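Local coordinates for triphenylmethane reductase (Citrobacter sp., PDB 2JL1), which probably catalyses the NADPH-dependent reduction of triphenylmethane dyes, and binds NADP in a Rossmann-like domain of the NmrA family, at residues A[21-26]-A[182-187]; A[67-72]-A[99-104]. One frame throughout, in Å; residues are numbered along the deposited sequence.

Interaction 1: A[21-26]-A[182-187]; sequences LKKVPA and AATVLT
K23 lays its aliphatic shaft across the side chain of T187 at about a right angle, with K23 CD 3.5 Å from T187 OG1. The same methylene lies 4.0 Å from the carbonyl oxygen A183 O, and farther out K23 CE comes within 4.3 Å of A183 CB. Beside this, the methyl groups V24 CG1 and T187 CG2 meet at 3.8 Å. The lysine chain is extended through CD and bends only at its last torsion (chi4 -69°), which ends it near T184; the gap of 3.9 Å between K23 NZ and T184 OG1 is too long for a bond, and that hydroxyl is hydrogen-bonded to L180 O one helical turn back. One water joins the two segments, donating to T187 OG1 and accepting a weak, 3.3 Å bond from K23 NZ. T187 itself is positioned by its own helix end: its hydroxyl, set between the backbone N and the carbonyl carbon (chi1 55°), donates to A183 O at 2.7 Å, tilted 22° from the carbonyl plane. Behind these residues, A183 rests on H19 and L20 and T187 on L20, all of helix 11-20, whereas L270 covers T184. The contact thus joins the loop between helix 11-20 and strand 29-33 to the C-terminal end of helix 175-186. Oxygens of A183, T184 and T187 and the helix's carbonyl end would probably favour the lysine's charge at longer range; with a weak, water-mediated link to this segment, the ammonium is probably loosely held.

Interaction 2: A[67-72]-A[99-104]; sequences VSKLLF and VKHIAY
L70 and I102 lie side by side and point the same way, L70 CD2 touching I102 CD1 at 3.8 Å, while V99 CG1 touches L70 CB at 3.8 Å. Further along this face, Y104 turns its ring edge to the face of F72 in a tilted edge-to-face pair, planes at 53°, with Y104 CD1 3.5 Å from F72 CD2. Both rings leave with CG anti to the backbone N (chi1 172° in each), which carries them off the sheet together toward T124 of helix 117-130. H87 adds a second edge-to-face partner to F72, and H121 binds the phenol OH of Y104. On the other face L71 CD1 reaches A103 CB at 3.6 Å. Between the faces run straight parallel-strand bonds: L70 N to H101 O and A103 N to L70 O, both 2.8 Å, and F72 N to A103 O, 2.7 Å. At the polar end S68 O takes H101 N and, weakly, K100 N; K69 CG meets H101 CD2 obliquely at 3.7 Å, and a water in that ring's plane links H101 NE2 to S68 OG. Strands 69-72 and 101-107, connected through helix 80-96, form a parallel beta-alpha-beta unit of a Rossmann-like sheet, whose C-terminal strand ends face the NADP site.

Interactions 1 and 2 have centres about 13 Å apart and meet through helix 175-186, which lies over the sheet face bearing K69, L71 and A103. K69 NZ reaches the helix's C-terminal end in a probable hydrogen bond of 2.9 Å to L186 O. Beside it L186 CD1 packs on L71 CB at 3.9 Å, and A182 CB on L71 CD2 at 4.0 Å. The last turns of this helix and T187 just after it serve both contacts, A183, T184 and T187 meeting the 21-26 loop, A182 and L186 the sheet. Toward the cofactor they differ: the side chain of Y104 in interaction 2 is about 7 Å from bound NADP, and that of A183 in interaction 1 about 14 Å.

Interaction 1: A[21-26]-A[182-187]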
loop_
_atom_site.group_PDB
_atom_site.type_symbol
_atom_site.label_atom_id
_atom_site.label_comp_id
_atom_site.label_asym_id
_atom_site.label_seq_id
_atom_site.Cartn_x
_atom_site.Cartn_y
_atom_site.Cartn_z
ATOM N N LEU A 21 6.362 -0.950 30.898
ATOM C CA LEU A 21 7.141 -1.057 32.148
ATOM C C LEU A 21 6.275 -1.442 33.352
ATOM O O LEU A 21 6.789 -1.911 34.359
ATOM C CB LEU A 21 7.949 0.229 32.416
ATOM C CG LEU A 21 9.205 0.469 31.553
ATOM C CD1 LEU A 21 9.766 1.914 31.683
ATOM C CD2 LEU A 21 10.299 -0.542 31.854
ATOM N N LYS A 22 4.965 -1.250 33.248
ATOM C CA LYS A 22 4.054 -1.719 34.295
ATOM C C LYS A 22 3.594 -3.155 34.040
ATOM O O LYS A 22 2.878 -3.729 34.859
ATOM C CB LYS A 22 2.842 -0.800 34.420
ATOM C CG LYS A 22 3.163 0.605 34.870
ATOM C CD LYS A 22 1.865 1.370 35.050
ATOM C CE LYS A 22 2.078 2.873 35.164
ATOM N NZ LYS A 22 1.002 3.557 34.374
ATOM N N LYS A 23 4.011 -3.749 32.918
ATOM C CA LYS A 23 3.543 -5.096 32.561
ATOM C C LYS A 23 4.642 -6.153 32.428
ATOM O O LYS A 23 4.419 -7.317 32.728
ATOM C CB LYS A 23 2.708 -5.054 31.268
ATOM C CG LYS A 23 1.395 -4.300 31.373
ATOM C CD LYS A 23 0.796 -4.038 29.973
ATOM C CE LYS A 23 -0.477 -3.164 30.029
ATOM N NZ LYS A 23 -1.645 -3.875 30.644
ATOM N N VAL A 24 5.807 -5.749 31.938
ATOM C CA VAL A 24 6.902 -6.669 31.662
ATOM C C VAL A 24 8.193 -6.086 32.259
ATOM O O VAL A 24 8.275 -4.871 32.451
ATOM C CB VAL A 24 7.067 -6.938 30.124
ATOM C CG1 VAL A 24 5.843 -7.669 29.543
ATOM C CG2 VAL A 24 7.313 -5.637 29.357
ATOM N N PRO A 25 9.196 -6.944 32.569
ATOM C CA PRO A 25 10.471 -6.424 33.082
ATOM C C PRO A 25 11.134 -5.500 32.074
ATOM O O PRO A 25 10.964 -5.691 30.866
ATOM C CB PRO A 25 11.319 -7.689 33.262
ATOM C CG PRO A 25 10.334 -8.777 33.429
ATOM C CD PRO A 25 9.219 -8.416 32.486
ATOM N N ALA A 26 11.885 -4.518 32.567
ATOM C CA ALA A 26 12.521 -3.520 31.702
ATOM C C ALA A 26 13.489 -4.138 30.696
ATOM O O ALA A 26 13.675 -3.611 29.604
ATOM C CB ALA A 26 13.223 -2.461 32.535
ATOM N N ALA A 182 -1.850 -0.259 22.722
ATOM C CA ALA A 182 -0.696 -0.879 22.102
ATOM C C ALA A 182 0.035 -1.818 23.098
ATOM O O ALA A 182 0.343 -2.984 22.770
ATOM C CB ALA A 182 0.227 0.197 21.558
ATOM N N ALA A 183 0.277 -1.321 24.315
ATOM C CA ALA A 183 0.923 -2.109 25.375
ATOM C C ALA A 183 0.109 -3.342 25.780
ATOM O O ALA A 183 0.673 -4.439 25.992
ATOM C CB ALA A 183 1.248 -1.229 26.595
ATOM N N THR A 184 -1.208 -3.191 25.874
ATOM C CA THR A 184 -2.093 -4.326 26.202
ATOM C C THR A 184 -1.985 -5.425 25.132
ATOM O O THR A 184 -1.766 -6.586 25.436
ATOM C CB THR A 184 -3.548 -3.831 26.323
ATOM O OG1 THR A 184 -3.610 -2.871 27.380
ATOM C CG2 THR A 184 -4.519 -4.964 26.614
ATOM N N VAL A 185 -2.118 -5.018 23.875
ATOM C CA VAL A 185 -2.019 -5.893 22.729
ATOM C C VAL A 185 -0.685 -6.662 22.662
ATOM O O VAL A 185 -0.679 -7.871 22.393
ATOM C CB VAL A 185 -2.292 -5.076 21.435
ATOM C CG1 VAL A 185 -1.768 -5.772 20.205
ATOM C CG2 VAL A 185 -3.800 -4.798 21.298
ATOM N N LEU A 186 0.424 -5.965 22.903
ATOM C CA LEU A 186 1.783 -6.557 22.900
ATOM C C LEU A 186 2.043 -7.628 23.971
ATOM O O LEU A 186 2.937 -8.481 23.809
ATOM C CB LEU A 186 2.848 -5.453 22.997
ATOM C CG LEU A 186 2.946 -4.488 21.793
ATOM C CD1 LEU A 186 3.743 -3.230 22.147
ATOM C CD2 LEU A 186 3.528 -5.181 20.545
ATOM N N THR A 187 1.254 -7.595 25.046
ATOM C CA THR A 187 1.525 -8.400 26.248
ATOM C C THR A 187 0.424 -9.406 26.584
ATOM O O THR A 187 0.335 -9.859 27.726
ATOM C CB THR A 187 1.707 -7.496 27.485
ATOM O OG1 THR A 187 0.554 -6.646 27.626
ATOM C CG2 THR A 187 2.960 -6.646 27.360
HETATM O O HOH W 1 -2.103 -6.949 29.428
#

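Interaction 2: A[67-72]-A[99-104]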
loop_
_atom_site.group_PDB
_atom_site.type_symbol
_atom_site.label_atom_id
_atom_site.label_comp_id
_atom_site.label_asym_id
_atom_site.label_seq_id
_atom_site.Cartn_x
_atom_site.Cartn_y
_atom_site.Cartn_z
ATOM N N VAL A 67 14.426 -9.672 17.537
ATOM C CA VAL A 67 13.196 -9.245 18.230
ATOM C C VAL A 67 11.990 -10.117 17.879
ATOM O O VAL A 67 11.750 -10.457 16.711
ATOM C CB VAL A 67 12.906 -7.685 18.195
ATOM C CG1 VAL A 67 14.181 -6.875 18.077
ATOM C CG2 VAL A 67 11.948 -7.305 17.121
ATOM N N SER A 68 11.264 -10.511 18.923
ATOM C CA SER A 68 10.100 -11.363 18.805
ATOM C C SER A 68 8.870 -10.559 18.371
ATOM O O SER A 68 8.255 -10.863 17.351
ATOM C CB SER A 68 9.839 -12.053 20.142
ATOM O OG SER A 68 8.606 -12.743 20.109
ATOM N N LYS A 69 8.530 -9.524 19.136
ATOM C CA LYS A 69 7.391 -8.658 18.805
ATOM C C LYS A 69 7.822 -7.221 18.520
ATOM O O LYS A 69 8.494 -6.601 19.344
ATOM C CB LYS A 69 6.394 -8.639 19.961
ATOM C CG LYS A 69 5.712 -9.946 20.246
ATOM C CD LYS A 69 5.055 -9.903 21.618
ATOM C CE LYS A 69 3.971 -10.947 21.752
ATOM N NZ LYS A 69 3.669 -11.169 23.194
ATOM N N LEU A 70 7.381 -6.675 17.383
ATOM C CA LEU A 70 7.752 -5.309 16.988
ATOM C C LEU A 70 6.550 -4.385 16.968
ATOM O O LEU A 70 5.555 -4.668 16.286
ATOM C CB LEU A 70 8.424 -5.294 15.600
ATOM C CG LEU A 70 8.799 -3.908 15.042
ATOM C CD1 LEU A 70 9.883 -3.225 15.883
ATOM C CD2 LEU A 70 9.180 -3.945 13.555
ATOM N N LEU A 71 6.631 -3.280 17.709
ATOM C CA LEU A 71 5.627 -2.213 17.534
ATOM C C LEU A 71 6.228 -1.161 16.607
ATOM O O LEU A 71 7.142 -0.418 16.984
ATOM C CB LEU A 71 5.163 -1.617 18.861
ATOM C CG LEU A 71 4.152 -0.453 18.688
ATOM C CD1 LEU A 71 2.803 -0.942 18.080
ATOM C CD2 LEU A 71 3.922 0.280 19.986
ATOM N N PHE A 72 5.703 -1.133 15.383
ATOM C CA PHE A 72 6.129 -0.238 14.342
ATOM C C PHE A 72 5.217 0.999 14.490
ATOM O O PHE A 72 4.038 0.946 14.170
ATOM C CB PHE A 72 5.941 -0.970 13.005
ATOM C CG PHE A 72 6.154 -0.121 11.773
ATOM C CD1 PHE A 72 6.672 1.175 11.863
ATOM C CD2 PHE A 72 5.848 -0.635 10.517
ATOM C CE1 PHE A 72 6.846 1.963 10.725
ATOM C CE2 PHE A 72 6.048 0.141 9.371
ATOM C CZ PHE A 72 6.533 1.460 9.500
ATOM N N VAL A 99 11.267 -11.185 12.442
ATOM C CA VAL A 99 10.351 -10.689 13.482
ATOM C C VAL A 99 9.118 -11.604 13.493
ATOM O O VAL A 99 8.576 -11.920 12.437
ATOM C CB VAL A 99 9.998 -9.190 13.244
ATOM C CG1 VAL A 99 8.846 -8.734 14.105
ATOM C CG2 VAL A 99 11.218 -8.300 13.519
ATOM N N LYS A 100 8.727 -12.069 14.675
ATOM C CA LYS A 100 7.646 -13.042 14.808
ATOM C C LYS A 100 6.234 -12.433 14.872
ATOM O O LYS A 100 5.258 -13.101 14.528
ATOM C CB LYS A 100 7.892 -13.929 16.035
ATOM C CG LYS A 100 9.152 -14.805 15.931
ATOM C CD LYS A 100 8.993 -15.905 14.877
ATOM C CE LYS A 100 10.244 -16.762 14.761
ATOM N NZ LYS A 100 11.402 -16.046 14.120
ATOM N N HIS A 101 6.124 -11.179 15.311
ATOM C CA HIS A 101 4.823 -10.486 15.404
ATOM C C HIS A 101 5.029 -9.007 15.126
ATOM O O HIS A 101 5.919 -8.403 15.700
ATOM C CB HIS A 101 4.173 -10.652 16.802
ATOM C CG HIS A 101 4.160 -12.066 17.301
ATOM N ND1 HIS A 101 3.119 -12.934 17.055
ATOM C CD2 HIS A 101 5.074 -12.767 18.016
ATOM C CE1 HIS A 101 3.391 -14.109 17.598
ATOM N NE2 HIS A 101 4.573 -14.035 18.184
ATOM N N ILE A 102 4.210 -8.426 14.255
ATOM C CA ILE A 102 4.299 -6.997 14.021
ATOM C C ILE A 102 2.972 -6.268 14.316
ATOM O O ILE A 102 1.933 -6.612 13.753
ATOM C CB ILE A 102 4.809 -6.696 12.593
ATOM C CG1 ILE A 102 4.980 -5.198 12.369
ATOM C CG2 ILE A 102 3.872 -7.281 11.537
ATOM C CD1 ILE A 102 6.162 -4.880 11.451
ATOM N N ALA A 103 3.025 -5.266 15.195
ATOM C CA ALA A 103 1.905 -4.324 15.401
ATOM C C ALA A 103 2.268 -3.001 14.740
ATOM O O ALA A 103 3.407 -2.544 14.889
ATOM C CB ALA A 103 1.642 -4.094 16.893
ATOM N N TYR A 104 1.297 -2.377 14.067
ATOM C CA TYR A 104 1.508 -1.143 13.325
ATOM C C TYR A 104 0.432 -0.086 13.693
ATOM O O TYR A 104 -0.764 -0.377 13.679
ATOM C CB TYR A 104 1.497 -1.418 11.805
ATOM C CG TYR A 104 1.531 -0.135 10.982
ATOM C CD1 TYR A 104 2.638 0.729 11.035
ATOM C CD2 TYR A 104 0.436 0.246 10.218
ATOM C CE1 TYR A 104 2.659 1.926 10.316
ATOM C CE2 TYR A 104 0.445 1.453 9.494
ATOM C CZ TYR A 104 1.549 2.276 9.560
ATOM O OH TYR A 104 1.547 3.448 8.868
HETATM O O HOH W 2 6.860 -14.917 19.548
#